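Long-range contact in putative lipoprotein (Parabacteroides distasonis ATCC 8503, PDB 3JX8), which is of uncharacterised function but, as a putative lipoprotein with an adhesin-like head domain, may act in cell adhesion or lipid binding: residues A[24-37]-A[98-112]. Sequence-based numbering, arbitrary orientation.
Sequences DEITFVGSADFEYE and LKELNTVGSGSFIIS. With SO4 (sulfate ion), chain H.
Phe34 and Phe109 lie side by side in the interior, with Phe109 CE2 3.7 Å above the plane of the Phe34 ring and over its centre; the ring planes are inclined at 45°, so that the CD2-CE2 side of Phe109 leans over the Phe34 face. The rim of Phe109 also receives Ile26, whose CD1 comes in from the facing strand to 3.7 Å from Phe109 CZ, close to the ring plane. Farther along, Tyr36 CB presses on Phe109 CZ, and Leu98 CD2 sits over the face of the Tyr36 ring, 4.2 Å from its centroid, a CH-pi contact. Leu98 reaches both Tyr36 and Ile26 because its two methyls diverge, CD1 going to Ile26 CG1. Tyr36 OH is hydrogen-bonded to Ser95 OG, giving this otherwise apolar ring a polar tether.

These side chains fill the inside of two neighbouring coils of a right-handed parallel beta-helix, consistent with the pectate-lyase-like clan of the head domain. Strand 25-29 pairs in register with 100-104 at 7°, and 33-37 with 108-111; Phe34 N to Ser108 O, 2.8 Å and 174° at the hydrogen, is the straightest bond of the ladder.

On the outer face, Asn102 ND2 donates to Glu100 OE2 (2.8 Å) and to a water that in turn donates to Glu25 OE2, so the amide and the water bridge the two carboxylates from one side, the water being shared with Thr27 OG1. The carboxylates are nearly parallel, with Glu25 OE2 and Glu100 OE2 4.5 Å apart. At the turn, Gly30 and Gly105 adopt positive phi, and a sulfate, probably from the crystallisation liquor, takes Ser106 N at O1 (2.7 Å) and Ser106 OG at O3. At the other end Glu37 bends at chi2, bringing OE2 to Ser112 N at 2.8 Å on its syn side, while OE1 accepts from Lys113 N.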
loop_
_atom_site.group_PDB
_atom_site.type_symbol
_atom_site.label_atom_id
_atom_site.label_comp_id
_atom_site.label_asym_id
_atom_site.label_seq_id
_atom_site.Cartn_x
_atom_site.Cartn_y
_atom_site.Cartn_z
ATOM N N ASP A 24 25.632 4.567 -9.642
ATOM C CA ASP A 24 25.276 3.617 -8.611
ATOM C C ASP A 24 23.774 3.541 -8.436
ATOM O O ASP A 24 23.282 2.860 -7.549
ATOM C CB ASP A 24 25.959 3.973 -7.287
ATOM C CG ASP A 24 25.519 5.307 -6.716
ATOM O OD1 ASP A 24 24.597 5.966 -7.262
ATOM O OD2 ASP A 24 26.111 5.707 -5.688
ATOM N N GLU A 25 23.045 4.235 -9.299
ATOM C CA GLU A 25 21.598 4.296 -9.200
ATOM C C GLU A 25 20.983 4.394 -10.602
ATOM O O GLU A 25 21.584 4.998 -11.504
ATOM C CB GLU A 25 21.267 5.484 -8.323
ATOM C CG GLU A 25 19.821 5.732 -8.114
ATOM C CD GLU A 25 19.567 6.914 -7.181
ATOM O OE1 GLU A 25 20.381 7.107 -6.215
ATOM O OE2 GLU A 25 18.542 7.621 -7.432
ATOM N N ILE A 26 19.819 3.761 -10.788
ATOM C CA ILE A 26 19.088 3.739 -12.071
ATOM C C ILE A 26 17.663 4.218 -11.878
ATOM O O ILE A 26 16.955 3.705 -11.019
ATOM C CB ILE A 26 19.023 2.329 -12.690
ATOM C CG1 ILE A 26 20.424 1.809 -13.078
ATOM C CG2 ILE A 26 18.095 2.324 -13.927
ATOM C CD1 ILE A 26 20.447 0.288 -13.485
ATOM N N THR A 27 17.253 5.200 -12.685
ATOM C CA THR A 27 15.866 5.582 -12.861
ATOM C C THR A 27 15.499 5.133 -14.255
ATOM O O THR A 27 16.012 5.690 -15.229
ATOM C CB THR A 27 15.689 7.109 -12.818
ATOM O OG1 THR A 27 15.987 7.554 -11.512
ATOM C CG2 THR A 27 14.264 7.497 -13.132
ATOM N N PHE A 28 14.614 4.156 -14.365
ATOM C CA PHE A 28 14.226 3.576 -15.654
ATOM C C PHE A 28 12.730 3.582 -15.787
ATOM O O PHE A 28 12.052 2.921 -15.024
ATOM C CB PHE A 28 14.715 2.142 -15.730
ATOM C CG PHE A 28 14.099 1.342 -16.844
ATOM C CD1 PHE A 28 14.000 1.862 -18.129
ATOM C CD2 PHE A 28 13.686 0.037 -16.618
ATOM C CE1 PHE A 28 13.426 1.118 -19.166
ATOM C CE2 PHE A 28 13.105 -0.730 -17.650
ATOM C CZ PHE A 28 12.988 -0.177 -18.928
ATOM N N VAL A 29 12.198 4.321 -16.743
ATOM C CA VAL A 29 10.775 4.341 -16.978
ATOM C C VAL A 29 10.566 3.849 -18.387
ATOM O O VAL A 29 11.157 4.391 -19.335
ATOM C CB VAL A 29 10.234 5.770 -16.911
ATOM C CG1 VAL A 29 8.716 5.795 -17.271
ATOM C CG2 VAL A 29 10.614 6.416 -15.573
ATOM N N GLY A 30 9.696 2.874 -18.554
ATOM C CA GLY A 30 9.377 2.386 -19.890
ATOM C C GLY A 30 9.237 0.889 -20.008
ATOM O O GLY A 30 9.247 0.152 -19.009
ATOM N N SER A 31 9.111 0.451 -21.262
ATOM C CA SER A 31 8.727 -0.920 -21.591
ATOM C C SER A 31 9.872 -1.771 -22.095
ATOM O O SER A 31 9.636 -2.894 -22.527
ATOM C CB SER A 31 7.619 -0.907 -22.659
ATOM O OG SER A 31 8.113 -0.443 -23.914
ATOM N N ALA A 32 11.103 -1.276 -21.995
ATOM C CA ALA A 32 12.258 -1.996 -22.551
ATOM C C ALA A 32 12.517 -3.304 -21.816
ATOM O O ALA A 32 12.141 -3.469 -20.663
ATOM C CB ALA A 32 13.515 -1.132 -22.491
ATOM N N ASP A 33 13.182 -4.218 -22.502
ATOM C CA ASP A 33 13.949 -5.263 -21.839
ATOM C C ASP A 33 15.333 -4.700 -21.538
ATOM O O ASP A 33 16.116 -4.404 -22.450
ATOM C CB ASP A 33 14.046 -6.499 -22.715
ATOM C CG ASP A 33 12.697 -7.181 -22.897
ATOM O OD1 ASP A 33 11.860 -7.170 -21.965
ATOM O OD2 ASP A 33 12.474 -7.766 -23.962
ATOM N N PHE A 34 15.607 -4.527 -20.252
ATOM C CA PHE A 34 16.801 -3.886 -19.758
ATOM C C PHE A 34 17.621 -4.969 -19.103
ATOM O O PHE A 34 17.181 -5.577 -18.155
ATOM C CB PHE A 34 16.376 -2.805 -18.758
ATOM C CG PHE A 34 17.463 -1.831 -18.326
ATOM C CD1 PHE A 34 18.782 -2.226 -18.113
ATOM C CD2 PHE A 34 17.111 -0.523 -18.026
ATOM C CE1 PHE A 34 19.728 -1.315 -17.661
ATOM C CE2 PHE A 34 18.065 0.399 -17.608
ATOM C CZ PHE A 34 19.359 0.014 -17.425
ATOM N N GLU A 35 18.812 -5.223 -19.623
ATOM C CA GLU A 35 19.778 -6.125 -18.995
ATOM C C GLU A 35 20.887 -5.348 -18.312
ATOM O O GLU A 35 21.579 -4.554 -18.960
ATOM C CB GLU A 35 20.450 -6.992 -20.040
ATOM C CG GLU A 35 19.565 -7.976 -20.685
ATOM C CD GLU A 35 20.296 -8.760 -21.765
ATOM O OE1 GLU A 35 21.549 -8.591 -21.927
ATOM O OE2 GLU A 35 19.614 -9.557 -22.442
ATOM N N TYR A 36 21.075 -5.603 -17.021
ATOM C CA TYR A 36 22.075 -4.897 -16.231
ATOM C C TYR A 36 22.983 -5.914 -15.570
ATOM O O TYR A 36 22.561 -7.030 -15.260
ATOM C CB TYR A 36 21.424 -3.981 -15.169
ATOM C CG TYR A 36 22.444 -3.399 -14.206
ATOM C CD1 TYR A 36 23.142 -2.247 -14.517
ATOM C CD2 TYR A 36 22.745 -4.040 -13.013
ATOM C CE1 TYR A 36 24.108 -1.750 -13.664
ATOM C CE2 TYR A 36 23.707 -3.559 -12.163
ATOM C CZ TYR A 36 24.385 -2.404 -12.491
ATOM O OH TYR A 36 25.373 -1.922 -11.647
ATOM N N GLU A 37 24.234 -5.525 -15.365
ATOM C CA GLU A 37 25.169 -6.275 -14.528
ATOM C C GLU A 37 26.081 -5.322 -13.779
ATOM O O GLU A 37 26.387 -4.232 -14.251
ATOM C CB GLU A 37 26.059 -7.229 -15.346
ATOM C CG GLU A 37 25.321 -8.255 -16.233
ATOM C CD GLU A 37 24.462 -9.297 -15.478
ATOM O OE1 GLU A 37 24.647 -9.517 -14.258
ATOM O OE2 GLU A 37 23.593 -9.929 -16.132
ATOM N N LEU A 98 25.161 -1.345 -8.115
ATOM C CA LEU A 98 23.800 -0.812 -8.174
ATOM C C LEU A 98 23.199 -0.837 -6.782
ATOM O O LEU A 98 22.811 -1.891 -6.280
ATOM C CB LEU A 98 22.940 -1.627 -9.128
ATOM C CG LEU A 98 21.473 -1.198 -9.285
ATOM C CD1 LEU A 98 21.360 0.252 -9.852
ATOM C CD2 LEU A 98 20.789 -2.216 -10.155
ATOM N N LYS A 99 23.151 0.329 -6.162
ATOM C CA LYS A 99 22.618 0.464 -4.829
ATOM C C LYS A 99 21.125 0.638 -4.867
ATOM O O LYS A 99 20.445 0.211 -3.959
ATOM C CB LYS A 99 23.197 1.677 -4.118
ATOM C CG LYS A 99 24.691 1.705 -4.032
ATOM C CD LYS A 99 25.163 2.888 -3.190
ATOM C CE LYS A 99 26.683 2.901 -3.069
ATOM N NZ LYS A 99 27.096 3.908 -2.033
ATOM N N GLU A 100 20.628 1.301 -5.906
ATOM C CA GLU A 100 19.203 1.574 -6.003
ATOM C C GLU A 100 18.676 1.628 -7.437
ATOM O O GLU A 100 19.195 2.372 -8.292
ATOM C CB GLU A 100 18.868 2.860 -5.272
ATOM C CG GLU A 100 17.412 3.038 -5.111
ATOM C CD GLU A 100 17.064 4.292 -4.374
ATOM O OE1 GLU A 100 17.750 4.585 -3.384
ATOM O OE2 GLU A 100 16.101 4.984 -4.771
ATOM N N LEU A 101 17.639 0.830 -7.665
ATOM C CA LEU A 101 16.894 0.760 -8.894
ATOM C C LEU A 101 15.472 1.298 -8.639
ATOM O O LEU A 101 14.745 0.814 -7.761
ATOM C CB LEU A 101 16.787 -0.688 -9.362
ATOM C CG LEU A 101 15.894 -0.896 -10.593
ATOM C CD1 LEU A 101 16.471 -0.128 -11.787
ATOM C CD2 LEU A 101 15.718 -2.390 -10.919
ATOM N N ASN A 102 15.088 2.268 -9.451
ATOM C CA ASN A 102 13.753 2.802 -9.472
ATOM C C ASN A 102 13.269 2.566 -10.867
ATOM O O ASN A 102 13.765 3.188 -11.802
ATOM C CB ASN A 102 13.772 4.284 -9.124
ATOM C CG ASN A 102 14.138 4.519 -7.656
ATOM O OD1 ASN A 102 13.414 4.104 -6.764
ATOM N ND2 ASN A 102 15.285 5.138 -7.409
ATOM N N THR A 103 12.362 1.620 -11.009
ATOM C CA THR A 103 11.822 1.246 -12.279
ATOM C C THR A 103 10.279 1.412 -12.286
ATOM O O THR A 103 9.598 1.093 -11.287
ATOM C CB THR A 103 12.258 -0.183 -12.635
ATOM O OG1 THR A 103 11.857 -0.459 -13.969
ATOM C CG2 THR A 103 11.669 -1.215 -11.727
ATOM N N VAL A 104 9.750 1.951 -13.382
ATOM C CA VAL A 104 8.337 2.261 -13.511
ATOM C C VAL A 104 7.892 1.889 -14.909
ATOM O O VAL A 104 8.476 2.352 -15.907
ATOM C CB VAL A 104 8.026 3.781 -13.284
ATOM C CG1 VAL A 104 6.507 4.048 -13.414
ATOM C CG2 VAL A 104 8.575 4.291 -11.906
ATOM N N GLY A 105 6.866 1.056 -15.004
ATOM C CA GLY A 105 6.302 0.734 -16.288
ATOM C C GLY A 105 6.056 -0.739 -16.455
ATOM O O GLY A 105 5.955 -1.492 -15.488
ATOM N N SER A 106 5.938 -1.126 -17.702
ATOM C CA SER A 106 5.616 -2.469 -18.095
ATOM C C SER A 106 6.853 -3.218 -18.563
ATOM O O SER A 106 6.725 -4.305 -19.076
ATOM C CB SER A 106 4.623 -2.421 -19.253
ATOM O OG SER A 106 5.285 -1.844 -20.378
ATOM N N GLY A 107 8.036 -2.634 -18.413
ATOM C CA GLY A 107 9.253 -3.265 -18.891
ATOM C C GLY A 107 9.772 -4.403 -18.030
ATOM O O GLY A 107 9.146 -4.823 -17.041
ATOM N N SER A 108 10.928 -4.910 -18.413
ATOM C CA SER A 108 11.533 -5.998 -17.726
ATOM C C SER A 108 12.997 -5.677 -17.427
ATOM O O SER A 108 13.750 -5.291 -18.299
ATOM C CB SER A 108 11.363 -7.243 -18.575
ATOM O OG SER A 108 12.196 -8.261 -18.121
ATOM N N PHE A 109 13.383 -5.768 -16.175
ATOM C CA PHE A 109 14.725 -5.451 -15.755
ATOM C C PHE A 109 15.355 -6.716 -15.209
ATOM O O PHE A 109 14.845 -7.263 -14.239
ATOM C CB PHE A 109 14.680 -4.375 -14.696
ATOM C CG PHE A 109 16.018 -3.874 -14.318
ATOM C CD1 PHE A 109 16.834 -4.614 -13.470
ATOM C CD2 PHE A 109 16.479 -2.659 -14.808
ATOM C CE1 PHE A 109 18.082 -4.133 -13.081
ATOM C CE2 PHE A 109 17.744 -2.184 -14.455
ATOM C CZ PHE A 109 18.555 -2.934 -13.596
ATOM N N ILE A 110 16.455 -7.170 -15.815
ATOM C CA ILE A 110 17.056 -8.489 -15.522
ATOM C C ILE A 110 18.547 -8.409 -15.232
ATOM O O ILE A 110 19.288 -7.815 -16.018
ATOM C CB ILE A 110 16.854 -9.455 -16.730
ATOM C CG1 ILE A 110 15.340 -9.574 -17.023
ATOM C CG2 ILE A 110 17.452 -10.834 -16.456
ATOM C CD1 ILE A 110 14.982 -10.499 -18.200
ATOM N N ILE A 111 18.974 -8.989 -14.108
ATOM C CA ILE A 111 20.388 -9.163 -13.750
ATOM C C ILE A 111 20.645 -10.662 -13.793
ATOM O O ILE A 111 19.936 -11.420 -13.112
ATOM C CB ILE A 111 20.706 -8.650 -12.332
ATOM C CG1 ILE A 111 20.367 -7.178 -12.221
ATOM C CG2 ILE A 111 22.167 -8.911 -11.980
ATOM C CD1 ILE A 111 20.816 -6.557 -10.915
ATOM N N SER A 112 21.640 -11.095 -14.581
ATOM C CA SER A 112 21.847 -12.529 -14.820
ATOM C C SER A 112 23.095 -13.168 -14.248
ATOM O O SER A 112 23.128 -14.381 -14.118
ATOM C CB SER A 112 21.824 -12.824 -16.320
ATOM O OG SER A 112 20.507 -12.751 -16.823
HETATM S S SO4 H . 5.255 1.495 -20.223
HETATM O O1 SO4 H . 6.345 0.804 -19.526
HETATM O O2 SO4 H . 5.748 2.028 -21.523
HETATM O O3 SO4 H . 4.085 0.636 -20.492
HETATM O O4 SO4 H . 4.792 2.606 -19.398
HETATM O O HOH W 1 16.465 6.607 -9.190
HETATM O O HOH W 2 21.275 -9.301 -17.413
#